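Local atomic coordinates of anopheles gambiae adenosine kinase (Anopheles gambiae, PDB entry 3LOO), a protein that catalyses the ATP-dependent phosphorylation of adenosine to AMP, as a mosquito adenosine kinase of the pfkB carbohydrate kinase family, and is captured here with a diadenosine tetraphosphate bound. Residues A[87-92]-A[353-358]; A[104-109]-A[128-133]; A[38-43]-A[71-76]; A[213-218]-A[239-244]. One frame throughout, in Å; residues are numbered along the deposited sequence.

Contact 1: A[87-92]-A[353-358]; sequences LRVAQW and CTFEGE
Trp-92 NE1 donates a nearly straight hydrogen bond to Gly-357 O, 3.2 Å long with 165° at the hydrogen. The acceptor lies close to the indole plane, at the ring edge, whereas the donor stands well above the carbonyl plane of Gly-357 instead of on a lone pair. Thr-354 O is equally near, 3.1 Å from Trp-92 NE1, but the angle is too poor for a bond. Turning CG of Trp-92 opposite its backbone N lays the indole alongside the 353-358 turn. Phe-355 CA then sits over the five-membered ring, 4.0 Å from its centroid, in a CH-pi contact, and Thr-354 CG2 rests against the far end of the indole, 3.7 Å from Trp-92 CH2. The Phe-355 ring turns back toward the helix and directs an edge at the indole face, an offset edge-to-face pair with planes at 68°; its CD1 is 3.6 Å from Trp-92 CB. Over one face of the phenyl lies the guanidinium of Arg-88, its plane 28° from the ring plane. This cation-pi stack is off-centre: the nearest atom, Arg-88 NH2, is 3.6 Å from Phe-355 CE2, toward the rim. Val-89 CG2 completes the grip at 3.9 Å from Phe-355 CZ. The contact fastens the tail that follows helix 333-350 to helix 82-94. Ile-347 of helix 333-350 touches both Thr-354 and Phe-355, Ala-343 meets Val-89, and helix 110-122 contributes Ala-119 and Asn-122 beside Arg-88 and Phe-355.

Contact 2: A[104-109]-A[128-133]; sequences GCVGQD and YQRSAT
Val-106 packs between Tyr-128 and Arg-130. Its CG1 stands over the centre of the phenol ring, 3.7 Å from the centroid and 7° off the normal, a CH-pi contact. CG2, placed between the backbone N and the carbonyl carbon, touches Tyr-128 CD2 at 3.6 Å and lies over one face of the Arg-130 guanidinium, toward its rim. A bend at chi2 (-67°) folds Arg-130 across to the neighbouring strand, where NH1 makes a weak hydrogen bond to Gly-107 O at 2.9 Å. Cys-105 and Gln-129 pair on the other face of the sheet, Cys-105 SG 4.0 Å from Gln-129 CG. Parallel backbone pairing sets this register: Val-106 N bonds to Gln-129 O at 3.0 Å, and Val-106 O receives Ser-131 N at 2.8 Å. Past the paired region, one water joins Gln-108 N to Ser-131 O and another joins Asp-109 O to Arg-130 NH1. Ser-131 OG is held by Asp-159, Tyr-128 OH by Gln-84. The two strands belong to the beta-alpha-beta unit 100-107, 110-122, 125-131, with 125-131 at the edge of the large sheet; Asp-109 caps helix 110-122, whose Ala-112 packs on Val-106 and Arg-130.

Contact 3: A[38-43]-A[71-76]; sequences AVVEKD and EKYQAE
Tyr-73 lies across the 38-40 backbone and makes most of this contact. Its CB meets the methyl of Ala-38, 3.9 Å from Ala-38 CB. The first torsion sets CG opposite the carbonyl carbon (chi1 -69°), which carries the ring toward Val-40. From CG onward one face of the ring receives Val-40 CG1, 4.2 Å from the centroid and shifted toward the rim, a CH-pi contact with the two side chains crossing at about a right angle. CD1 is the most closely approached ring atom: it has Val-40 CG1 at 3.8 Å and the carbonyl oxygen Val-39 O at 3.6 Å, the latter oblique to the ring. Tyr-73 CE1, the next atom toward the tip, lies 4.1 Å from Val-40 CB. Beside the tyrosine, Ala-75 CB touches Ala-38 CB at 4.0 Å, so the Ala-38 methyl is shared by residues at the helix end and beyond it. No hydrogen bond spans the two segments; the contact is apolar packing. Gln-74, with a positive phi of 59°, turns the chain out of helix 64-73 between the two contacting residues, and Glu-76 then begins backbone pairing with Ser-37. On the other side of Ala-38, Val-141 and Val-143 supply backbone bonds. The arrangement is a helix end packed on strand 33-39 just before the chain joins that strand's antiparallel neighbour 76-80, within the small five-stranded sheet that forms the lid in ribokinase-like kinases.

Contact 4: A[213-218]-A[239-244]; sequences SAPFVP and ETEAIA
Thr-240 and Pro-215 open the contact: the methyl CG2 of the threonine lies opposite its backbone N and touches the proline ring obliquely, 3.7 Å from Pro-215 CG. Glu-241 follows with the most extensive interface on this helix. A bend at chi2 (142°) lays its chain along the backbone of Ser-213 and Ala-214: CG is 3.5 Å from Ala-214 C and 3.8 Å from Pro-215 CD, while the carboxylate reaches on to Ser-213. Glu-241 OE2 comes to 3.0 Å from Ser-213 O, a close approach of two acceptors and not a hydrogen bond; nor does Ala-214 N, with its poor angle, bond to this oxygen. The Glu-241 side chain also ends about 4 Å from the bound magnesium ion, consistent with a place in the NXXE motif of pfkB-family kinases, whose asparagine would be Asn-238. Asn-238 OD1 accepts a hydrogen bond from Glu-241 N at the first helical turn and so steadies the backbone from which the glutamate springs. One turn further on, the Ala-244 methyl fits against two prolines, 3.9 Å from Pro-215 CB and 4.1 Å from Pro-218 CG. The backbones come nearest at Pro-215 and Glu-241. The contact thus sets the start of helix 239-248, which follows strand 234-238, against the loop after neighbouring parallel strand 207-211 and the start of helix 216-220.

How the contacts relate
The four contacts lie well apart, with centres 25 to 28 Å from one another and no touch between any two. Contact 4 is closest to the ligand: its glutamate side chain is about 5 Å from the bound bis(adenosine)-5'-tetraphosphate and about 4 Å from magnesium. Contacts 1 and 4 fall on opposite sides of the chain centre. The side chain of Arg-88 in contact 1 is about 8 Å from the ligand. Contact 2 joins the edge strand 125-131 of the large sheet to its inner neighbour 100-107, and contact 3 belongs to the small sheet, with Ala-75 about 13 Å from the ligand. Helix 82-94 of contact 1 is followed in the chain by strand 100-107 of contact 2.

Contact 1: A[87-92]-A[353-358]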
loop_
_atom_site.group_PDB
_atom_site.type_symbol
_atom_site.label_atom_id
_atom_site.label_comp_id
_atom_site.label_asym_id
_atom_site.label_seq_id
_atom_site.Cartn_x
_atom_site.Cartn_y
_atom_site.Cartn_z
ATOM N N LEU A 87 0.764 7.391 1.857
ATOM C CA LEU A 87 1.284 8.745 1.640
ATOM C C LEU A 87 0.476 9.831 2.402
ATOM O O LEU A 87 1.063 10.802 2.908
ATOM C CB LEU A 87 1.403 9.036 0.139
ATOM C CG LEU A 87 2.751 8.661 -0.453
ATOM C CD1 LEU A 87 3.162 7.210 -0.270
ATOM C CD2 LEU A 87 2.787 9.054 -1.965
ATOM N N ARG A 88 -0.839 9.635 2.545
ATOM C CA ARG A 88 -1.670 10.561 3.320
ATOM C C ARG A 88 -1.300 10.506 4.818
ATOM O O ARG A 88 -1.134 11.559 5.450
ATOM C CB ARG A 88 -3.176 10.311 3.079
ATOM C CG ARG A 88 -3.674 10.659 1.634
ATOM C CD ARG A 88 -5.161 10.238 1.416
ATOM N NE ARG A 88 -5.949 10.764 2.541
ATOM C CZ ARG A 88 -6.953 10.147 3.156
ATOM N NH1 ARG A 88 -7.373 8.943 2.773
ATOM N NH2 ARG A 88 -7.547 10.753 4.177
ATOM N N VAL A 89 -1.129 9.295 5.355
ATOM C CA VAL A 89 -0.655 9.128 6.736
ATOM C C VAL A 89 0.744 9.728 6.940
ATOM O O VAL A 89 0.948 10.480 7.890
ATOM C CB VAL A 89 -0.780 7.634 7.243
ATOM C CG1 VAL A 89 -0.109 7.410 8.665
ATOM C CG2 VAL A 89 -2.260 7.187 7.214
ATOM N N ALA A 90 1.699 9.408 6.055
ATOM C CA ALA A 90 3.009 10.030 6.091
ATOM C C ALA A 90 3.000 11.585 6.056
ATOM O O ALA A 90 3.758 12.232 6.788
ATOM C CB ALA A 90 3.901 9.483 4.954
ATOM N N GLN A 91 2.188 12.175 5.186
ATOM C CA GLN A 91 2.032 13.623 5.134
ATOM C C GLN A 91 1.410 14.217 6.420
ATOM O O GLN A 91 1.828 15.297 6.911
ATOM C CB GLN A 91 1.201 13.987 3.905
ATOM C CG GLN A 91 2.032 14.036 2.652
ATOM C CD GLN A 91 3.054 15.196 2.655
ATOM O OE1 GLN A 91 2.984 16.130 3.468
ATOM N NE2 GLN A 91 3.971 15.144 1.730
ATOM N N TRP A 92 0.443 13.502 6.973
ATOM C CA TRP A 92 -0.227 13.972 8.170
ATOM C C TRP A 92 0.804 14.077 9.290
ATOM O O TRP A 92 0.887 15.096 9.993
ATOM C CB TRP A 92 -1.389 13.054 8.547
ATOM C CG TRP A 92 -1.913 13.370 9.921
ATOM C CD1 TRP A 92 -2.544 14.532 10.325
ATOM C CD2 TRP A 92 -1.839 12.538 11.072
ATOM N NE1 TRP A 92 -2.867 14.459 11.662
ATOM C CE2 TRP A 92 -2.444 13.249 12.146
ATOM C CE3 TRP A 92 -1.326 11.258 11.311
ATOM C CZ2 TRP A 92 -2.530 12.722 13.441
ATOM C CZ3 TRP A 92 -1.428 10.728 12.607
ATOM C CH2 TRP A 92 -2.028 11.468 13.650
ATOM N N CYS A 353 -10.986 11.163 11.109
ATOM C CA CYS A 353 -10.798 12.271 12.076
ATOM C C CYS A 353 -9.356 12.497 12.535
ATOM O O CYS A 353 -8.986 13.612 12.926
ATOM C CB CYS A 353 -11.668 12.071 13.321
ATOM S SG CYS A 353 -13.429 12.137 12.982
ATOM N N THR A 354 -8.558 11.431 12.503
ATOM C CA THR A 354 -7.146 11.502 12.886
ATOM C C THR A 354 -6.421 12.641 12.138
ATOM O O THR A 354 -5.583 13.331 12.723
ATOM C CB THR A 354 -6.405 10.151 12.652
ATOM O OG1 THR A 354 -7.338 9.060 12.658
ATOM C CG2 THR A 354 -5.357 9.923 13.744
ATOM N N PHE A 355 -6.777 12.837 10.866
ATOM C CA PHE A 355 -6.129 13.825 9.988
ATOM C C PHE A 355 -6.372 15.278 10.385
ATOM O O PHE A 355 -5.660 16.182 9.922
ATOM C CB PHE A 355 -6.558 13.592 8.535
ATOM C CG PHE A 355 -6.066 12.296 7.985
ATOM C CD1 PHE A 355 -4.756 12.172 7.541
ATOM C CD2 PHE A 355 -6.888 11.182 7.962
ATOM C CE1 PHE A 355 -4.287 10.963 7.049
ATOM C CE2 PHE A 355 -6.420 9.964 7.484
ATOM C CZ PHE A 355 -5.122 9.859 7.023
ATOM N N GLU A 356 -7.373 15.488 11.241
ATOM C CA GLU A 356 -7.705 16.807 11.755
ATOM C C GLU A 356 -6.885 17.134 13.001
ATOM O O GLU A 356 -6.623 18.302 13.292
ATOM C CB GLU A 356 -9.186 16.877 12.080
ATOM C CG GLU A 356 -10.092 16.600 10.893
ATOM C CD GLU A 356 -11.539 16.940 11.188
ATOM O OE1 GLU A 356 -12.289 17.232 10.226
ATOM O OE2 GLU A 356 -11.925 16.921 12.378
ATOM N N GLY A 357 -6.487 16.099 13.736
ATOM C CA GLY A 357 -5.629 16.263 14.898
ATOM C C GLY A 357 -4.210 16.722 14.587
ATOM O O GLY A 357 -3.829 16.948 13.427
ATOM N N GLU A 358 -3.438 16.871 15.658
ATOM C CA GLU A 358 -2.021 17.194 15.603
ATOM C C GLU A 358 -1.265 15.901 15.940
ATOM O O GLU A 358 -1.469 15.344 17.013
ATOM C CB GLU A 358 -1.720 18.274 16.648
ATOM C CG GLU A 358 -0.252 18.614 16.854
ATOM C CD GLU A 358 0.210 19.767 15.978
ATOM O OE1 GLU A 358 0.097 19.653 14.737
ATOM O OE2 GLU A 358 0.684 20.791 16.534
#

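Contact 2: A[104-109]-A[128-133]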
loop_
_atom_site.group_PDB
_atom_site.type_symbol
_atom_site.label_atom_id
_atom_site.label_comp_id
_atom_site.label_asym_id
_atom_site.label_seq_id
_atom_site.Cartn_x
_atom_site.Cartn_y
_atom_site.Cartn_z
ATOM N N GLY A 104 -0.870 7.886 -10.006
ATOM C CA GLY A 104 -1.819 6.817 -10.342
ATOM C C GLY A 104 -2.873 7.444 -11.239
ATOM O O GLY A 104 -2.827 8.662 -11.492
ATOM N N CYS A 105 -3.804 6.623 -11.728
ATOM C CA CYS A 105 -4.823 7.077 -12.687
ATOM C C CYS A 105 -6.253 7.051 -12.151
ATOM O O CYS A 105 -6.715 6.043 -11.558
ATOM C CB CYS A 105 -4.722 6.268 -13.992
ATOM S SG CYS A 105 -5.707 6.967 -15.397
ATOM N N VAL A 106 -6.958 8.164 -12.379
ATOM C CA VAL A 106 -8.331 8.348 -11.909
ATOM C C VAL A 106 -9.186 8.683 -13.126
ATOM O O VAL A 106 -8.651 8.909 -14.228
ATOM C CB VAL A 106 -8.494 9.490 -10.853
ATOM C CG1 VAL A 106 -7.774 9.169 -9.510
ATOM C CG2 VAL A 106 -8.051 10.857 -11.422
ATOM N N GLY A 107 -10.498 8.749 -12.915
ATOM C CA GLY A 107 -11.421 9.148 -13.977
ATOM C C GLY A 107 -11.580 10.659 -13.930
ATOM O O GLY A 107 -10.933 11.347 -13.117
ATOM N N GLN A 108 -12.463 11.183 -14.781
ATOM C CA GLN A 108 -12.801 12.598 -14.708
ATOM C C GLN A 108 -14.203 12.727 -14.189
ATOM O O GLN A 108 -15.132 12.918 -14.972
ATOM C CB GLN A 108 -12.670 13.245 -16.076
ATOM C CG GLN A 108 -11.266 13.685 -16.318
ATOM C CD GLN A 108 -10.989 13.877 -17.764
ATOM O OE1 GLN A 108 -11.754 13.439 -18.603
ATOM N NE2 GLN A 108 -9.906 14.556 -18.073
ATOM N N ASP A 109 -14.365 12.610 -12.880
ATOM C CA ASP A 109 -15.686 12.360 -12.334
ATOM C C ASP A 109 -15.752 12.835 -10.917
ATOM O O ASP A 109 -14.765 13.365 -10.425
ATOM C CB ASP A 109 -16.077 10.874 -12.458
ATOM C CG ASP A 109 -15.063 9.925 -11.835
ATOM O OD1 ASP A 109 -14.187 10.376 -11.081
ATOM O OD2 ASP A 109 -15.158 8.710 -12.084
ATOM N N TYR A 128 -2.144 12.862 -10.624
ATOM C CA TYR A 128 -3.023 11.866 -11.260
ATOM C C TYR A 128 -2.964 11.969 -12.784
ATOM O O TYR A 128 -3.089 13.060 -13.338
ATOM C CB TYR A 128 -4.492 12.060 -10.860
ATOM C CG TYR A 128 -4.901 11.780 -9.419
ATOM C CD1 TYR A 128 -4.230 10.852 -8.594
ATOM C CD2 TYR A 128 -5.993 12.452 -8.884
ATOM C CE1 TYR A 128 -4.675 10.629 -7.258
ATOM C CE2 TYR A 128 -6.449 12.211 -7.582
ATOM C CZ TYR A 128 -5.788 11.308 -6.773
ATOM O OH TYR A 128 -6.276 11.140 -5.463
ATOM N N GLN A 129 -2.794 10.833 -13.447
ATOM C CA GLN A 129 -3.179 10.689 -14.843
ATOM C C GLN A 129 -4.726 10.640 -14.893
ATOM O O GLN A 129 -5.381 10.236 -13.934
ATOM C CB GLN A 129 -2.558 9.402 -15.425
ATOM C CG GLN A 129 -2.770 9.167 -16.921
ATOM C CD GLN A 129 -1.970 7.982 -17.440
ATOM O OE1 GLN A 129 -1.456 7.181 -16.675
ATOM N NE2 GLN A 129 -1.871 7.866 -18.751
ATOM N N ARG A 130 -5.301 11.088 -16.003
ATOM C CA ARG A 130 -6.753 11.203 -16.140
ATOM C C ARG A 130 -7.197 10.302 -17.258
ATOM O O ARG A 130 -6.657 10.362 -18.353
ATOM C CB ARG A 130 -7.189 12.641 -16.477
ATOM C CG ARG A 130 -6.960 13.634 -15.395
ATOM C CD ARG A 130 -7.857 13.277 -14.303
ATOM N NE ARG A 130 -7.641 14.117 -13.148
ATOM C CZ ARG A 130 -8.580 14.381 -12.246
ATOM N NH1 ARG A 130 -9.840 13.905 -12.396
ATOM N NH2 ARG A 130 -8.251 15.154 -11.217
ATOM N N SER A 131 -8.172 9.453 -16.973
ATOM C CA SER A 131 -8.834 8.669 -18.015
ATOM C C SER A 131 -10.174 9.328 -18.368
ATOM O O SER A 131 -11.029 9.554 -17.491
ATOM C CB SER A 131 -9.076 7.249 -17.519
ATOM O OG SER A 131 -9.628 6.451 -18.550
ATOM N N ALA A 132 -10.396 9.632 -19.637
ATOM C CA ALA A 132 -11.743 10.123 -20.008
ATOM C C ALA A 132 -12.721 8.967 -20.303
ATOM O O ALA A 132 -13.966 9.177 -20.330
ATOM C CB ALA A 132 -11.682 11.121 -21.164
ATOM N N THR A 133 -12.168 7.756 -20.474
ATOM C CA THR A 133 -12.984 6.564 -20.796
ATOM C C THR A 133 -13.448 5.742 -19.616
ATOM O O THR A 133 -14.490 5.098 -19.718
ATOM C CB THR A 133 -12.310 5.602 -21.809
ATOM O OG1 THR A 133 -11.171 4.979 -21.201
ATOM C CG2 THR A 133 -11.912 6.346 -23.099
HETATM O O HOH W 1 -13.967 9.371 -16.206
HETATM O O HOH W 2 -12.625 15.093 -11.394
#

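Contact 3: A[38-43]-A[71-76]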
loop_
_atom_site.group_PDB
_atom_site.type_symbol
_atom_site.label_atom_id
_atom_site.label_comp_id
_atom_site.label_asym_id
_atom_site.label_seq_id
_atom_site.Cartn_x
_atom_site.Cartn_y
_atom_site.Cartn_z
ATOM N N ALA A 38 -19.232 -0.797 4.109
ATOM C CA ALA A 38 -20.506 -1.079 4.793
ATOM C C ALA A 38 -20.477 -2.313 5.672
ATOM O O ALA A 38 -19.660 -3.233 5.491
ATOM C CB ALA A 38 -21.688 -1.173 3.778
ATOM N N VAL A 39 -21.388 -2.325 6.638
ATOM C CA VAL A 39 -21.657 -3.518 7.412
ATOM C C VAL A 39 -22.636 -4.380 6.632
ATOM O O VAL A 39 -23.664 -3.910 6.157
ATOM C CB VAL A 39 -22.164 -3.167 8.833
ATOM C CG1 VAL A 39 -22.705 -4.426 9.558
ATOM C CG2 VAL A 39 -21.023 -2.521 9.606
ATOM N N VAL A 40 -22.293 -5.645 6.448
ATOM C CA VAL A 40 -23.179 -6.540 5.726
ATOM C C VAL A 40 -23.163 -7.892 6.399
ATOM O O VAL A 40 -22.337 -8.128 7.292
ATOM C CB VAL A 40 -22.757 -6.692 4.224
ATOM C CG1 VAL A 40 -22.499 -5.334 3.584
ATOM C CG2 VAL A 40 -21.554 -7.615 4.069
ATOM N N GLU A 41 -24.050 -8.785 5.953
ATOM C CA GLU A 41 -24.067 -10.176 6.441
ATOM C C GLU A 41 -23.683 -11.165 5.344
ATOM O O GLU A 41 -23.603 -10.784 4.169
ATOM C CB GLU A 41 -25.432 -10.505 7.073
ATOM C CG GLU A 41 -25.559 -9.943 8.496
ATOM C CD GLU A 41 -26.956 -10.103 9.107
ATOM O OE1 GLU A 41 -27.381 -11.247 9.383
ATOM O OE2 GLU A 41 -27.616 -9.068 9.342
ATOM N N LYS A 42 -23.476 -12.430 5.727
ATOM C CA LYS A 42 -22.939 -13.478 4.834
ATOM C C LYS A 42 -23.689 -13.679 3.537
ATOM O O LYS A 42 -23.076 -14.040 2.531
ATOM C CB LYS A 42 -22.848 -14.831 5.539
ATOM C CG LYS A 42 -21.560 -15.046 6.289
ATOM C CD LYS A 42 -21.725 -14.921 7.804
ATOM C CE LYS A 42 -20.361 -14.734 8.489
ATOM N NZ LYS A 42 -19.220 -15.152 7.598
ATOM N N ASP A 43 -25.010 -13.453 3.550
ATOM C CA ASP A 43 -25.798 -13.613 2.331
ATOM C C ASP A 43 -25.339 -12.655 1.256
ATOM O O ASP A 43 -25.388 -12.983 0.067
ATOM C CB ASP A 43 -27.311 -13.462 2.589
ATOM C CG ASP A 43 -27.645 -12.199 3.369
ATOM O OD1 ASP A 43 -28.740 -11.636 3.135
ATOM O OD2 ASP A 43 -26.813 -11.775 4.211
ATOM N N GLU A 71 -26.967 1.960 -2.291
ATOM C CA GLU A 71 -28.428 2.106 -2.192
ATOM C C GLU A 71 -29.086 1.361 -1.046
ATOM O O GLU A 71 -30.034 1.853 -0.468
ATOM C CB GLU A 71 -29.106 1.700 -3.507
ATOM C CG GLU A 71 -29.065 2.782 -4.568
ATOM C CD GLU A 71 -29.518 2.283 -5.933
ATOM O OE1 GLU A 71 -30.119 1.182 -6.006
ATOM O OE2 GLU A 71 -29.250 2.978 -6.952
ATOM N N LYS A 72 -28.605 0.178 -0.714
ATOM C CA LYS A 72 -29.310 -0.668 0.220
ATOM C C LYS A 72 -28.529 -0.930 1.509
ATOM O O LYS A 72 -29.094 -1.368 2.499
ATOM C CB LYS A 72 -29.738 -1.962 -0.526
ATOM C CG LYS A 72 -29.736 -3.285 0.249
ATOM C CD LYS A 72 -30.329 -4.416 -0.600
ATOM C CE LYS A 72 -30.146 -5.795 0.043
ATOM N NZ LYS A 72 -30.596 -5.833 1.477
ATOM N N TYR A 73 -27.228 -0.669 1.519
ATOM C CA TYR A 73 -26.473 -0.860 2.763
ATOM C C TYR A 73 -25.917 0.413 3.363
ATOM O O TYR A 73 -25.151 0.355 4.325
ATOM C CB TYR A 73 -25.369 -1.917 2.621
ATOM C CG TYR A 73 -25.896 -3.325 2.448
ATOM C CD1 TYR A 73 -26.081 -4.160 3.547
ATOM C CD2 TYR A 73 -26.210 -3.810 1.190
ATOM C CE1 TYR A 73 -26.562 -5.460 3.392
ATOM C CE2 TYR A 73 -26.685 -5.098 1.019
ATOM C CZ TYR A 73 -26.856 -5.915 2.120
ATOM O OH TYR A 73 -27.331 -7.188 1.922
ATOM N N GLN A 74 -26.312 1.557 2.809
ATOM C CA GLN A 74 -25.965 2.856 3.396
ATOM C C GLN A 74 -24.448 2.969 3.465
ATOM O O GLN A 74 -23.914 3.271 4.510
ATOM C CB GLN A 74 -26.554 2.974 4.823
ATOM C CG GLN A 74 -28.095 2.999 4.906
ATOM C CD GLN A 74 -28.700 3.834 3.781
ATOM O OE1 GLN A 74 -28.823 3.368 2.638
ATOM N NE2 GLN A 74 -29.058 5.076 4.092
ATOM N N ALA A 75 -23.760 2.644 2.369
ATOM C CA ALA A 75 -22.293 2.564 2.394
ATOM C C ALA A 75 -21.660 3.950 2.506
ATOM O O ALA A 75 -22.227 4.947 2.058
ATOM C CB ALA A 75 -21.757 1.817 1.179
ATOM N N GLU A 76 -20.481 3.984 3.102
ATOM C CA GLU A 76 -19.769 5.213 3.331
ATOM C C GLU A 76 -18.679 5.346 2.263
ATOM O O GLU A 76 -18.115 4.358 1.801
ATOM C CB GLU A 76 -19.158 5.178 4.732
ATOM C CG GLU A 76 -18.661 6.496 5.207
ATOM C CD GLU A 76 -17.921 6.442 6.552
ATOM O OE1 GLU A 76 -17.954 5.386 7.226
ATOM O OE2 GLU A 76 -17.309 7.478 6.930
#

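Contact 4: A[213-218]-A[239-244]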
loop_
_atom_site.group_PDB
_atom_site.type_symbol
_atom_site.label_atom_id
_atom_site.label_comp_id
_atom_site.label_asym_id
_atom_site.label_seq_id
_atom_site.Cartn_x
_atom_site.Cartn_y
_atom_site.Cartn_z
ATOM N N SER A 213 0.922 -6.477 -0.432
ATOM C CA SER A 213 -0.472 -6.032 -0.670
ATOM C C SER A 213 -1.602 -7.027 -0.380
ATOM O O SER A 213 -2.570 -6.681 0.304
ATOM C CB SER A 213 -0.635 -5.463 -2.079
ATOM O OG SER A 213 0.108 -4.258 -2.212
ATOM N N ALA A 214 -1.509 -8.234 -0.930
ATOM C CA ALA A 214 -2.578 -9.237 -0.752
ATOM C C ALA A 214 -2.067 -10.580 -1.225
ATOM O O ALA A 214 -1.227 -10.631 -2.130
ATOM C CB ALA A 214 -3.846 -8.866 -1.567
ATOM N N PRO A 215 -2.650 -11.675 -0.702
ATOM C CA PRO A 215 -2.248 -13.013 -1.164
ATOM C C PRO A 215 -2.266 -13.188 -2.662
ATOM O O PRO A 215 -1.412 -13.902 -3.195
ATOM C CB PRO A 215 -3.272 -13.935 -0.478
ATOM C CG PRO A 215 -3.420 -13.250 0.840
ATOM C CD PRO A 215 -3.541 -11.771 0.468
ATOM N N PHE A 216 -3.181 -12.523 -3.362
ATOM C CA PHE A 216 -3.236 -12.729 -4.812
ATOM C C PHE A 216 -2.056 -12.179 -5.537
ATOM O O PHE A 216 -1.825 -12.534 -6.688
ATOM C CB PHE A 216 -4.545 -12.219 -5.470
ATOM C CG PHE A 216 -4.670 -10.722 -5.582
ATOM C CD1 PHE A 216 -4.070 -10.013 -6.618
ATOM C CD2 PHE A 216 -5.502 -10.023 -4.703
ATOM C CE1 PHE A 216 -4.232 -8.602 -6.744
ATOM C CE2 PHE A 216 -5.672 -8.603 -4.839
ATOM C CZ PHE A 216 -5.042 -7.915 -5.853
ATOM N N VAL A 217 -1.310 -11.266 -4.912
ATOM C CA VAL A 217 -0.176 -10.722 -5.633
ATOM C C VAL A 217 0.932 -11.778 -5.957
ATOM O O VAL A 217 1.292 -11.951 -7.113
ATOM C CB VAL A 217 0.372 -9.410 -4.954
ATOM C CG1 VAL A 217 1.721 -9.066 -5.550
ATOM C CG2 VAL A 217 -0.689 -8.253 -5.127
ATOM N N PRO A 218 1.465 -12.484 -4.938
ATOM C CA PRO A 218 2.423 -13.563 -5.299
ATOM C C PRO A 218 1.786 -14.759 -6.051
ATOM O O PRO A 218 2.471 -15.423 -6.876
ATOM C CB PRO A 218 2.965 -14.036 -3.934
ATOM C CG PRO A 218 1.936 -13.588 -2.896
ATOM C CD PRO A 218 1.321 -12.311 -3.472
ATOM N N GLU A 239 1.148 -11.284 7.647
ATOM C CA GLU A 239 1.553 -12.675 7.834
ATOM C C GLU A 239 0.976 -13.570 6.732
ATOM O O GLU A 239 1.631 -14.484 6.271
ATOM C CB GLU A 239 1.136 -13.162 9.223
ATOM C CG GLU A 239 -0.318 -13.523 9.371
ATOM C CD GLU A 239 -1.080 -12.452 10.101
ATOM O OE1 GLU A 239 -1.199 -11.315 9.582
ATOM O OE2 GLU A 239 -1.535 -12.752 11.235
ATOM N N THR A 240 -0.226 -13.241 6.277
ATOM C CA THR A 240 -0.969 -14.055 5.333
ATOM C C THR A 240 -0.326 -13.902 3.961
ATOM O O THR A 240 -0.257 -14.848 3.223
ATOM C CB THR A 240 -2.465 -13.639 5.344
ATOM O OG1 THR A 240 -2.996 -13.860 6.670
ATOM C CG2 THR A 240 -3.271 -14.448 4.335
ATOM N N GLU A 241 0.230 -12.723 3.670
ATOM C CA GLU A 241 0.904 -12.459 2.406
ATOM C C GLU A 241 2.258 -13.105 2.376
ATOM O O GLU A 241 2.698 -13.613 1.329
ATOM C CB GLU A 241 1.027 -10.927 2.198
ATOM C CG GLU A 241 -0.332 -10.310 1.832
ATOM C CD GLU A 241 -0.607 -8.931 2.444
ATOM O OE1 GLU A 241 0.327 -8.167 2.798
ATOM O OE2 GLU A 241 -1.808 -8.592 2.533
ATOM N N ALA A 242 2.943 -13.072 3.513
ATOM C CA ALA A 242 4.220 -13.759 3.638
ATOM C C ALA A 242 4.097 -15.307 3.421
ATOM O O ALA A 242 4.897 -15.923 2.685
ATOM C CB ALA A 242 4.891 -13.414 4.980
ATOM N N ILE A 243 3.107 -15.910 4.060
ATOM C CA ILE A 243 2.773 -17.352 3.839
ATOM C C ILE A 243 2.377 -17.629 2.383
ATOM O O ILE A 243 2.890 -18.565 1.756
ATOM C CB ILE A 243 1.702 -17.807 4.865
ATOM C CG1 ILE A 243 2.352 -17.786 6.246
ATOM C CG2 ILE A 243 1.034 -19.191 4.475
ATOM C CD1 ILE A 243 1.343 -17.776 7.444
ATOM N N ALA A 244 1.526 -16.771 1.812
ATOM C CA ALA A 244 1.174 -16.900 0.424
ATOM C C ALA A 244 2.421 -16.862 -0.479
ATOM O O ALA A 244 2.558 -17.675 -1.414
ATOM C CB ALA A 244 0.144 -15.794 0.034
#